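Local atomic coordinates of phosphoribosylaminoimidazole-succinocarboxamide synthase (PDB entry 3KRE), a protein that catalyses the ATP-dependent joining of L-aspartate to a carboxylated aminoimidazole ribonucleotide, forming SAICAR in de novo purine biosynthesis. Residues 49-54 with 96-101; 65-70 with 248-253. All blocks are in the same frame, centred on the assembly; numbering follows the deposited sequence.

Both contacts lie on one side of the chain's centre, their centres about 11 Å apart, and both are mostly buried. Interaction 1 sits where the large antiparallel sheet gives way to loops: backbone pairing ends there and an arginine spans to a carboxylate. Interaction 2 is helix packing, with leucine and tyrosine inside and one salt bridge at its partly exposed edge. The start of helix 67-84 joins them, since the N of G68 donates to OD1 of D51 and the side chain of K67 reaches back to strand 52-55. Polar bonds thus dominate 49-54 with 96-101, whereas apolar packing carries more of 65-70 with 248-253.

Interaction 1: residues 49-54 with 96-101; sequences FKDEIT and NQREQL. With EDO (1,2-ethanediol), chain K.
The antiparallel pairing of strands 44-49 and 99-107 reaches its end at F49 and R98, whose CA atoms lie 5.2 Å apart. F49 N donates to R98 O over 2.8 Å. The return bond comes from a side chain: R98 NH1 lies 3.0 Å from F49 O, which stays near the guanidinium plane. R98 N instead bonds to N96 OD1, closing an Asx turn in the connection between strands 91-94 and 99-107.

From this turn the arginine runs extended from CG to NE along the loop, and its end meets D51 end-on with two nitrogens. R98 NH1 reaches D51 OD1 at 2.7 Å from above the carboxylate plane, and so serves two acceptors, F49 O and D51 OD1. R98 NH2 reaches D51 OD2 at 2.8 Å on the syn side but tilted out of that plane. The two flat groups stand 61° apart, so this salt bridge is twisted rather than coplanar. Each carboxylate oxygen also takes a backbone N-H from the region where helix 67-84 begins, OD1 from G68 and OD2 from E66, so four donors fix the rotation of D51.

An ethanediol, probably from the crystallisation liquor, sets C1 over one guanidinium face, offset toward its rim, and accepts from D51 N through O2 at 2.8 Å. At the sheet end, the F49 ring meets R98 O with its edge. Q100 turns CG between its backbone N and carbonyl carbon (chi1 45°), bringing Q100 NE2 obliquely to within 3.5 Å of F49 CE2; this approach is packing, while NE2 donates its hydrogen bond to N72 OD1.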
loop_
_atom_site.group_PDB
_atom_site.type_symbol
_atom_site.label_atom_id
_atom_site.label_comp_id
_atom_site.label_asym_id
_atom_site.label_seq_id
_atom_site.Cartn_x
_atom_site.Cartn_y
_atom_site.Cartn_z
ATOM N N PHE A 49 -3.992 -10.326 -8.010
ATOM C CA PHE A 49 -4.936 -9.258 -7.650
ATOM C C PHE A 49 -6.359 -9.623 -8.036
ATOM O O PHE A 49 -6.629 -9.834 -9.217
ATOM C CB PHE A 49 -4.506 -7.932 -8.299
ATOM C CG PHE A 49 -3.237 -7.363 -7.712
ATOM C CD1 PHE A 49 -3.272 -6.244 -6.848
ATOM C CD2 PHE A 49 -2.020 -7.947 -7.982
ATOM C CE1 PHE A 49 -2.066 -5.736 -6.323
ATOM C CE2 PHE A 49 -0.840 -7.437 -7.438
ATOM C CZ PHE A 49 -0.886 -6.345 -6.624
ATOM N N LYS A 50 -7.244 -9.710 -7.035
ATOM C CA LYS A 50 -8.659 -9.904 -7.259
ATOM C C LYS A 50 -9.406 -8.603 -7.559
ATOM O O LYS A 50 -8.875 -7.495 -7.443
ATOM C CB LYS A 50 -9.311 -10.561 -6.037
ATOM C CG LYS A 50 -8.718 -11.895 -5.657
ATOM C CD LYS A 50 -9.489 -12.529 -4.504
ATOM C CE LYS A 50 -9.170 -11.928 -3.161
ATOM N NZ LYS A 50 -10.149 -12.411 -2.101
ATOM N N ASP A 51 -10.684 -8.726 -7.933
ATOM C CA ASP A 51 -11.494 -7.525 -8.192
ATOM C C ASP A 51 -12.392 -7.182 -7.004
ATOM O O ASP A 51 -13.194 -6.259 -7.073
ATOM C CB ASP A 51 -12.334 -7.675 -9.451
ATOM C CG ASP A 51 -11.516 -7.625 -10.741
ATOM O OD1 ASP A 51 -10.336 -7.193 -10.760
ATOM O OD2 ASP A 51 -12.061 -8.037 -11.789
ATOM N N GLU A 52 -12.217 -7.910 -5.917
ATOM C CA GLU A 52 -12.916 -7.666 -4.686
ATOM C C GLU A 52 -12.426 -6.350 -4.075
ATOM O O GLU A 52 -11.227 -6.025 -4.142
ATOM C CB GLU A 52 -12.702 -8.869 -3.728
ATOM C CG GLU A 52 -13.273 -10.184 -4.277
ATOM C CD GLU A 52 -12.949 -11.423 -3.418
ATOM O OE1 GLU A 52 -12.543 -11.254 -2.260
ATOM O OE2 GLU A 52 -13.128 -12.564 -3.893
ATOM N N ILE A 53 -13.352 -5.595 -3.511
ATOM C CA ILE A 53 -13.039 -4.418 -2.680
ATOM C C ILE A 53 -13.881 -4.552 -1.418
ATOM O O ILE A 53 -15.000 -5.044 -1.460
ATOM C CB ILE A 53 -13.349 -3.096 -3.466
ATOM C CG1 ILE A 53 -12.674 -1.849 -2.852
ATOM C CG2 ILE A 53 -14.893 -2.859 -3.598
ATOM C CD1 ILE A 53 -12.647 -0.634 -3.870
ATOM N N THR A 54 -13.336 -4.148 -0.279
ATOM C CA THR A 54 -14.088 -4.145 0.966
ATOM C C THR A 54 -13.792 -2.850 1.729
ATOM O O THR A 54 -12.719 -2.265 1.572
ATOM C CB THR A 54 -13.692 -5.346 1.816
ATOM O OG1 THR A 54 -12.331 -5.211 2.209
ATOM C CG2 THR A 54 -13.810 -6.667 0.985
ATOM N N ASN A 96 1.488 -11.237 -15.725
ATOM C CA ASN A 96 0.293 -11.115 -16.555
ATOM C C ASN A 96 -0.642 -10.028 -16.016
ATOM O O ASN A 96 -0.263 -9.296 -15.113
ATOM C CB ASN A 96 -0.405 -12.477 -16.688
ATOM C CG ASN A 96 -0.794 -13.072 -15.360
ATOM O OD1 ASN A 96 -1.510 -12.457 -14.593
ATOM N ND2 ASN A 96 -0.350 -14.306 -15.100
ATOM N N GLN A 97 -1.861 -9.920 -16.553
ATOM C CA GLN A 97 -2.769 -8.834 -16.179
ATOM C C GLN A 97 -3.056 -8.749 -14.677
ATOM O O GLN A 97 -3.264 -7.699 -14.160
ATOM C CB GLN A 97 -4.099 -8.984 -16.917
ATOM C CG GLN A 97 -4.047 -8.638 -18.400
ATOM C CD GLN A 97 -5.426 -8.719 -19.019
ATOM O OE1 GLN A 97 -5.982 -9.805 -19.184
ATOM N NE2 GLN A 97 -5.998 -7.573 -19.332
ATOM N N ARG A 98 -3.072 -9.883 -13.989
ATOM C CA ARG A 98 -3.481 -9.927 -12.584
ATOM C C ARG A 98 -2.371 -10.289 -11.622
ATOM O O ARG A 98 -2.573 -10.216 -10.410
ATOM C CB ARG A 98 -4.585 -10.959 -12.417
ATOM C CG ARG A 98 -5.898 -10.435 -12.894
ATOM C CD ARG A 98 -7.023 -11.302 -12.475
ATOM N NE ARG A 98 -8.213 -10.738 -13.068
ATOM C CZ ARG A 98 -8.905 -9.722 -12.560
ATOM N NH1 ARG A 98 -8.582 -9.191 -11.396
ATOM N NH2 ARG A 98 -9.946 -9.260 -13.228
ATOM N N GLU A 99 -1.214 -10.690 -12.155
ATOM C CA GLU A 99 -0.222 -11.377 -11.326
ATOM C C GLU A 99 1.161 -10.824 -11.475
ATOM O O GLU A 99 1.573 -10.401 -12.549
ATOM C CB GLU A 99 -0.194 -12.875 -11.639
ATOM C CG GLU A 99 -1.520 -13.536 -11.322
ATOM C CD GLU A 99 -1.582 -15.007 -11.600
ATOM O OE1 GLU A 99 -0.784 -15.529 -12.409
ATOM O OE2 GLU A 99 -2.478 -15.649 -11.011
ATOM N N GLN A 100 1.871 -10.848 -10.373
ATOM C CA GLN A 100 3.298 -10.561 -10.380
ATOM C C GLN A 100 3.991 -11.603 -9.530
ATOM O O GLN A 100 3.397 -12.151 -8.603
ATOM C CB GLN A 100 3.600 -9.122 -9.921
ATOM C CG GLN A 100 2.899 -8.631 -8.753
ATOM C CD GLN A 100 3.077 -7.143 -8.560
ATOM O OE1 GLN A 100 4.033 -6.720 -7.934
ATOM N NE2 GLN A 100 2.105 -6.341 -9.044
ATOM N N LEU A 101 5.228 -11.884 -9.887
ATOM C CA LEU A 101 6.104 -12.783 -9.169
ATOM C C LEU A 101 6.819 -11.967 -8.106
ATOM O O LEU A 101 7.430 -10.925 -8.402
ATOM C CB LEU A 101 7.133 -13.394 -10.106
ATOM C CG LEU A 101 7.925 -14.590 -9.552
ATOM C CD1 LEU A 101 6.969 -15.789 -9.272
ATOM C CD2 LEU A 101 9.053 -14.995 -10.502
HETATM C C1 EDO K . -10.109 -12.282 -10.199
HETATM O O1 EDO K . -9.363 -13.043 -9.247
HETATM C C2 EDO K . -11.570 -12.077 -9.759
HETATM O O2 EDO K . -11.769 -11.198 -8.613
#

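Interaction 2: residues 65-70 with 248-253; sequences HEKGIL and EGYREV. With EDO (1,2-ethanediol), chain H; EDO (1,2-ethanediol), chain J.
R251 NH2 donates to E66 OE1 over 3.0 Å, at 158°, in a single-armed salt bridge. The oxygen lies in the guanidinium plane, yet the nitrogen meets it from above the carboxylate plane, and the two side chains cross at about a right angle. E66, at the N-cap position of helix 67-84, reaches across with its chain extended; R251 of helix 246-257 bends at chi3 (-71°) to meet it.

Next to this pair L70 points at the other helix. Its CD1 lies 3.5 Å from R251 N and 3.7 Å from Y250 CB, and L70 also touches I247 and A254. Those four residues follow i, i+3, i+4 and i+7, the spacing of the hole in knobs-into-holes packing, with L70 as the knob.

On the other flank K67 crosses Y250 obliquely, K67 CG lying 3.7 Å from Y250 CE1. Both polar ends continue to D221, K67 NZ to OD2 and Y250 OH to OD1, while NZ also donates to E52 O. The chemistry implies an apolar middle flanked by the E66-R251 salt bridge on one side and on the other by D221, which takes a salt bridge from K67 and a hydrogen bond from Y250.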
loop_
_atom_site.group_PDB
_atom_site.type_symbol
_atom_site.label_atom_id
_atom_site.label_comp_id
_atom_site.label_asym_id
_atom_site.label_seq_id
_atom_site.Cartn_x
_atom_site.Cartn_y
_atom_site.Cartn_z
ATOM N N HIS A 65 -15.067 -4.814 -11.436
ATOM C CA HIS A 65 -14.399 -5.477 -12.529
ATOM C C HIS A 65 -13.195 -4.652 -12.980
ATOM O O HIS A 65 -13.289 -3.425 -13.139
ATOM C CB HIS A 65 -15.316 -5.727 -13.713
ATOM C CG HIS A 65 -14.604 -6.298 -14.885
ATOM N ND1 HIS A 65 -13.970 -7.517 -14.825
ATOM C CD2 HIS A 65 -14.323 -5.780 -16.098
ATOM C CE1 HIS A 65 -13.384 -7.758 -15.984
ATOM N NE2 HIS A 65 -13.597 -6.729 -16.782
ATOM N N GLU A 66 -12.077 -5.356 -13.150
ATOM C CA GLU A 66 -10.786 -4.793 -13.592
ATOM C C GLU A 66 -9.932 -4.101 -12.521
ATOM O O GLU A 66 -8.765 -3.759 -12.807
ATOM C CB GLU A 66 -11.001 -3.842 -14.771
ATOM C CG GLU A 66 -9.833 -3.675 -15.637
ATOM C CD GLU A 66 -10.051 -2.705 -16.791
ATOM O OE1 GLU A 66 -11.181 -2.189 -16.982
ATOM O OE2 GLU A 66 -9.051 -2.469 -17.507
ATOM N N LYS A 67 -10.457 -3.914 -11.309
ATOM C CA LYS A 67 -9.718 -3.189 -10.270
ATOM C C LYS A 67 -8.405 -3.897 -9.975
ATOM O O LYS A 67 -7.364 -3.261 -9.815
ATOM C CB LYS A 67 -10.570 -3.054 -9.019
ATOM C CG LYS A 67 -9.878 -2.725 -7.738
ATOM C CD LYS A 67 -10.756 -3.156 -6.588
ATOM C CE LYS A 67 -10.010 -3.175 -5.340
ATOM N NZ LYS A 67 -9.183 -4.375 -5.121
ATOM N N GLY A 68 -8.422 -5.223 -9.948
ATOM C CA GLY A 68 -7.180 -5.958 -9.689
ATOM C C GLY A 68 -6.131 -5.849 -10.756
ATOM O O GLY A 68 -4.929 -5.863 -10.472
ATOM N N ILE A 69 -6.580 -5.806 -12.005
ATOM C CA ILE A 69 -5.681 -5.638 -13.111
ATOM C C ILE A 69 -4.981 -4.297 -12.990
ATOM O O ILE A 69 -3.757 -4.197 -13.100
ATOM C CB ILE A 69 -6.435 -5.767 -14.456
ATOM C CG1 ILE A 69 -6.918 -7.224 -14.629
ATOM C CG2 ILE A 69 -5.535 -5.310 -15.631
ATOM C CD1 ILE A 69 -7.837 -7.455 -15.831
ATOM N N LEU A 70 -5.753 -3.243 -12.760
ATOM C CA LEU A 70 -5.151 -1.933 -12.637
ATOM C C LEU A 70 -4.223 -1.827 -11.421
ATOM O O LEU A 70 -3.130 -1.260 -11.518
ATOM C CB LEU A 70 -6.223 -0.836 -12.621
ATOM C CG LEU A 70 -7.076 -0.726 -13.866
ATOM C CD1 LEU A 70 -8.159 0.342 -13.584
ATOM C CD2 LEU A 70 -6.200 -0.358 -15.084
ATOM N N GLU A 248 -12.984 4.149 -13.023
ATOM C CA GLU A 248 -12.478 5.311 -13.753
ATOM C C GLU A 248 -11.376 6.026 -12.969
ATOM O O GLU A 248 -10.399 6.505 -13.553
ATOM C CB GLU A 248 -13.623 6.278 -14.082
ATOM C CG GLU A 248 -14.549 5.775 -15.188
ATOM C CD GLU A 248 -15.598 4.732 -14.760
ATOM O OE1 GLU A 248 -15.735 4.464 -13.547
ATOM O OE2 GLU A 248 -16.308 4.169 -15.652
ATOM N N GLY A 249 -11.514 6.114 -11.659
ATOM C CA GLY A 249 -10.451 6.755 -10.854
ATOM C C GLY A 249 -9.181 5.937 -10.906
ATOM O O GLY A 249 -8.120 6.452 -11.161
ATOM N N TYR A 250 -9.297 4.625 -10.728
ATOM C CA TYR A 250 -8.115 3.754 -10.765
ATOM C C TYR A 250 -7.490 3.794 -12.160
ATOM O O TYR A 250 -6.268 3.802 -12.284
ATOM C CB TYR A 250 -8.469 2.311 -10.434
ATOM C CG TYR A 250 -8.807 2.020 -8.979
ATOM C CD1 TYR A 250 -8.243 0.935 -8.337
ATOM C CD2 TYR A 250 -9.650 2.840 -8.239
ATOM C CE1 TYR A 250 -8.534 0.640 -6.993
ATOM C CE2 TYR A 250 -9.947 2.552 -6.887
ATOM C CZ TYR A 250 -9.408 1.433 -6.296
ATOM O OH TYR A 250 -9.693 1.162 -4.977
ATOM N N ARG A 251 -8.322 3.835 -13.195
ATOM C CA ARG A 251 -7.814 3.914 -14.566
ATOM C C ARG A 251 -7.137 5.244 -14.850
ATOM O O ARG A 251 -6.109 5.300 -15.536
ATOM C CB ARG A 251 -8.906 3.676 -15.606
ATOM C CG ARG A 251 -8.342 3.217 -16.946
ATOM C CD ARG A 251 -9.436 3.001 -17.972
ATOM N NE ARG A 251 -10.231 1.811 -17.640
ATOM C CZ ARG A 251 -11.522 1.795 -17.322
ATOM N NH1 ARG A 251 -12.247 2.912 -17.286
ATOM N NH2 ARG A 251 -12.101 0.637 -17.059
ATOM N N GLU A 252 -7.681 6.328 -14.314
ATOM C CA GLU A 252 -6.983 7.611 -14.428
ATOM C C GLU A 252 -5.571 7.563 -13.825
ATOM O O GLU A 252 -4.604 8.087 -14.418
ATOM C CB GLU A 252 -7.831 8.722 -13.786
ATOM C CG GLU A 252 -7.210 10.128 -13.771
ATOM C CD GLU A 252 -8.197 11.267 -13.436
ATOM O OE1 GLU A 252 -9.437 11.083 -13.586
ATOM O OE2 GLU A 252 -7.726 12.369 -13.076
ATOM N N VAL A 253 -5.436 6.945 -12.649
ATOM C CA VAL A 253 -4.124 6.835 -12.019
ATOM C C VAL A 253 -3.213 6.018 -12.966
ATOM O O VAL A 253 -2.067 6.423 -13.263
ATOM C CB VAL A 253 -4.190 6.161 -10.637
ATOM C CG1 VAL A 253 -2.746 5.907 -10.061
ATOM C CG2 VAL A 253 -5.048 6.997 -9.679
HETATM C C1 EDO H . -11.810 9.983 -11.570
HETATM O O1 EDO H . -11.883 11.286 -12.171
HETATM C C2 EDO H . -13.157 9.274 -11.456
HETATM O O2 EDO H . -13.887 9.426 -12.687
HETATM C C1 EDO J . -18.752 3.177 -13.405
HETATM O O1 EDO J . -17.591 2.777 -12.701
HETATM C C2 EDO J . -19.903 3.656 -12.519
HETATM O O2 EDO J . -19.629 3.795 -11.145
HETATM O O HOH W 1 -8.783 -0.106 -17.940
#